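Local coordinates for protein putative immunoglobulin A1 protease (Bacteroides ovatus, PDB 3N6Z) that probably acts as a hydrolase, a putative protease of immunoglobulin A1, and is built largely of parallel beta-strands stacked in a solenoid, at residues A[236-241]-A[354-359]. Sequence-based numbering, arbitrary orientation.
Sequences NCYAYG and NGYPIF
Tyr238 and Tyr240 reach out from strand 237-239 and its end toward the C-terminal segment 354-359, and the backbones stay well apart, with CA atoms of Tyr240 and Tyr356 8.3 Å from each other. Tyr240 lies on Tyr356 in an offset stack, ring centroids 3.9 Å apart and planes 11° from parallel; CD2 of Tyr240 sits over the middle of the Tyr356 ring. With CG of Tyr240 between its backbone N and carbonyl carbon (chi1 67°), the ring is carried over one face of Tyr356, whose CB makes a CH-pi contact with the face of the Tyr240 ring. Tyr238 OH donates to Pro357 O at 2.6 Å, in the carbonyl plane and on a lone pair, while Pro357 CD packs against CZ of Tyr238. One water joins Tyr240 OH to Asn354 ND2, and Asn354 OD1 takes the Tyr356 N-H in an Asx turn. A leucine in place of Tyr240 would probably leave the Tyr356 ring without its stacking partner on that face and the water without its link to this strand end. Helix 334-344 adds Ile341 against both Tyr238 and Pro357. Polar and aromatic contacts together thus hold the C-terminal segment against strand 237-239 and the residues just after it in the apparent beta-solenoid.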
loop_
_atom_site.group_PDB
_atom_site.type_symbol
_atom_site.label_atom_id
_atom_site.label_comp_id
_atom_site.label_asym_id
_atom_site.label_seq_id
_atom_site.Cartn_x
_atom_site.Cartn_y
_atom_site.Cartn_z
ATOM N N ASN A 236 -10.332 -0.612 -7.753
ATOM C CA ASN A 236 -9.493 -0.979 -8.879
ATOM C C ASN A 236 -8.115 -1.449 -8.431
ATOM O O ASN A 236 -7.084 -1.035 -8.948
ATOM C CB ASN A 236 -9.413 0.141 -9.910
ATOM C CG ASN A 236 -10.791 0.733 -10.293
ATOM O OD1 ASN A 236 -10.907 1.923 -10.470
ATOM N ND2 ASN A 236 -11.799 -0.089 -10.420
ATOM N N CYS A 237 -8.102 -2.330 -7.440
ATOM C CA CYS A 237 -6.842 -2.912 -6.958
ATOM C C CYS A 237 -6.866 -4.416 -7.016
ATOM O O CYS A 237 -7.911 -5.040 -6.861
ATOM C CB CYS A 237 -6.531 -2.505 -5.518
ATOM S SG CYS A 237 -6.214 -0.735 -5.296
ATOM N N TYR A 238 -5.695 -5.016 -7.202
ATOM C CA TYR A 238 -5.523 -6.457 -7.049
ATOM C C TYR A 238 -4.158 -6.790 -6.495
ATOM O O TYR A 238 -3.231 -5.985 -6.588
ATOM C CB TYR A 238 -5.845 -7.212 -8.362
ATOM C CG TYR A 238 -4.696 -7.605 -9.245
ATOM C CD1 TYR A 238 -4.122 -6.712 -10.151
ATOM C CD2 TYR A 238 -4.171 -8.889 -9.184
ATOM C CE1 TYR A 238 -3.061 -7.108 -10.981
ATOM C CE2 TYR A 238 -3.129 -9.291 -10.004
ATOM C CZ TYR A 238 -2.558 -8.397 -10.892
ATOM O OH TYR A 238 -1.536 -8.827 -11.701
ATOM N N ALA A 239 -4.031 -7.997 -5.960
ATOM C CA ALA A 239 -2.775 -8.476 -5.429
ATOM C C ALA A 239 -2.565 -9.932 -5.780
ATOM O O ALA A 239 -3.521 -10.693 -5.926
ATOM C CB ALA A 239 -2.706 -8.276 -3.900
ATOM N N TYR A 240 -1.299 -10.320 -5.882
ATOM C CA TYR A 240 -0.951 -11.710 -6.123
ATOM C C TYR A 240 0.225 -12.240 -5.358
ATOM O O TYR A 240 0.603 -13.425 -5.509
ATOM C CB TYR A 240 -0.890 -12.021 -7.606
ATOM C CG TYR A 240 0.189 -11.385 -8.454
ATOM C CD1 TYR A 240 0.076 -10.075 -8.897
ATOM C CD2 TYR A 240 1.253 -12.151 -8.941
ATOM C CE1 TYR A 240 0.995 -9.529 -9.778
ATOM C CE2 TYR A 240 2.214 -11.592 -9.811
ATOM C CZ TYR A 240 2.050 -10.282 -10.244
ATOM O OH TYR A 240 2.933 -9.657 -11.107
ATOM N N GLY A 241 0.798 -11.441 -4.472
ATOM C CA GLY A 241 1.789 -12.017 -3.543
ATOM C C GLY A 241 1.171 -12.806 -2.380
ATOM O O GLY A 241 0.063 -12.534 -1.949
ATOM N N ASN A 354 2.739 -13.517 -18.490
ATOM C CA ASN A 354 2.425 -14.653 -17.599
ATOM C C ASN A 354 0.983 -14.679 -17.035
ATOM O O ASN A 354 0.694 -15.427 -16.098
ATOM C CB ASN A 354 3.433 -14.690 -16.444
ATOM C CG ASN A 354 3.359 -13.462 -15.564
ATOM O OD1 ASN A 354 2.524 -12.571 -15.802
ATOM N ND2 ASN A 354 4.244 -13.384 -14.571
ATOM N N GLY A 355 0.090 -13.858 -17.579
ATOM C CA GLY A 355 -1.313 -13.863 -17.159
ATOM C C GLY A 355 -1.661 -12.810 -16.137
ATOM O O GLY A 355 -2.847 -12.476 -16.000
ATOM N N TYR A 356 -0.656 -12.277 -15.422
ATOM C CA TYR A 356 -0.938 -11.286 -14.393
ATOM C C TYR A 356 -0.920 -9.887 -15.002
ATOM O O TYR A 356 0.096 -9.475 -15.564
ATOM C CB TYR A 356 0.083 -11.366 -13.259
ATOM C CG TYR A 356 0.041 -12.617 -12.432
ATOM C CD1 TYR A 356 -1.023 -12.892 -11.577
ATOM C CD2 TYR A 356 1.094 -13.545 -12.504
ATOM C CE1 TYR A 356 -1.077 -14.040 -10.821
ATOM C CE2 TYR A 356 1.070 -14.700 -11.710
ATOM C CZ TYR A 356 -0.039 -14.945 -10.891
ATOM O OH TYR A 356 -0.061 -16.067 -10.105
ATOM N N PRO A 357 -2.017 -9.122 -14.869
ATOM C CA PRO A 357 -2.017 -7.764 -15.385
ATOM C C PRO A 357 -1.027 -6.859 -14.645
ATOM O O PRO A 357 -0.796 -7.026 -13.442
ATOM C CB PRO A 357 -3.462 -7.296 -15.166
ATOM C CG PRO A 357 -4.248 -8.534 -15.151
ATOM C CD PRO A 357 -3.373 -9.533 -14.466
ATOM N N ILE A 358 -0.468 -5.931 -15.389
ATOM C CA ILE A 358 0.479 -4.946 -14.885
ATOM C C ILE A 358 0.130 -3.589 -15.511
ATOM O O ILE A 358 -0.860 -3.481 -16.208
ATOM C CB ILE A 358 1.957 -5.402 -15.114
ATOM C CG1 ILE A 358 2.241 -5.571 -16.615
ATOM C CG2 ILE A 358 2.259 -6.687 -14.340
ATOM C CD1 ILE A 358 3.675 -5.872 -16.939
ATOM N N PHE A 359 0.924 -2.560 -15.260
ATOM C CA PHE A 359 0.693 -1.298 -15.919
ATOM C C PHE A 359 1.448 -1.275 -17.226
ATOM O O PHE A 359 2.467 -1.957 -17.388
ATOM C CB PHE A 359 1.149 -0.093 -15.068
ATOM C CG PHE A 359 0.474 0.036 -13.718
ATOM C CD1 PHE A 359 -0.807 -0.408 -13.466
ATOM C CD2 PHE A 359 1.159 0.680 -12.710
ATOM C CE1 PHE A 359 -1.390 -0.220 -12.225
ATOM C CE2 PHE A 359 0.583 0.909 -11.473
ATOM C CZ PHE A 359 -0.683 0.422 -11.238
HETATM O O HOH W 1 4.853 -11.843 -12.050
#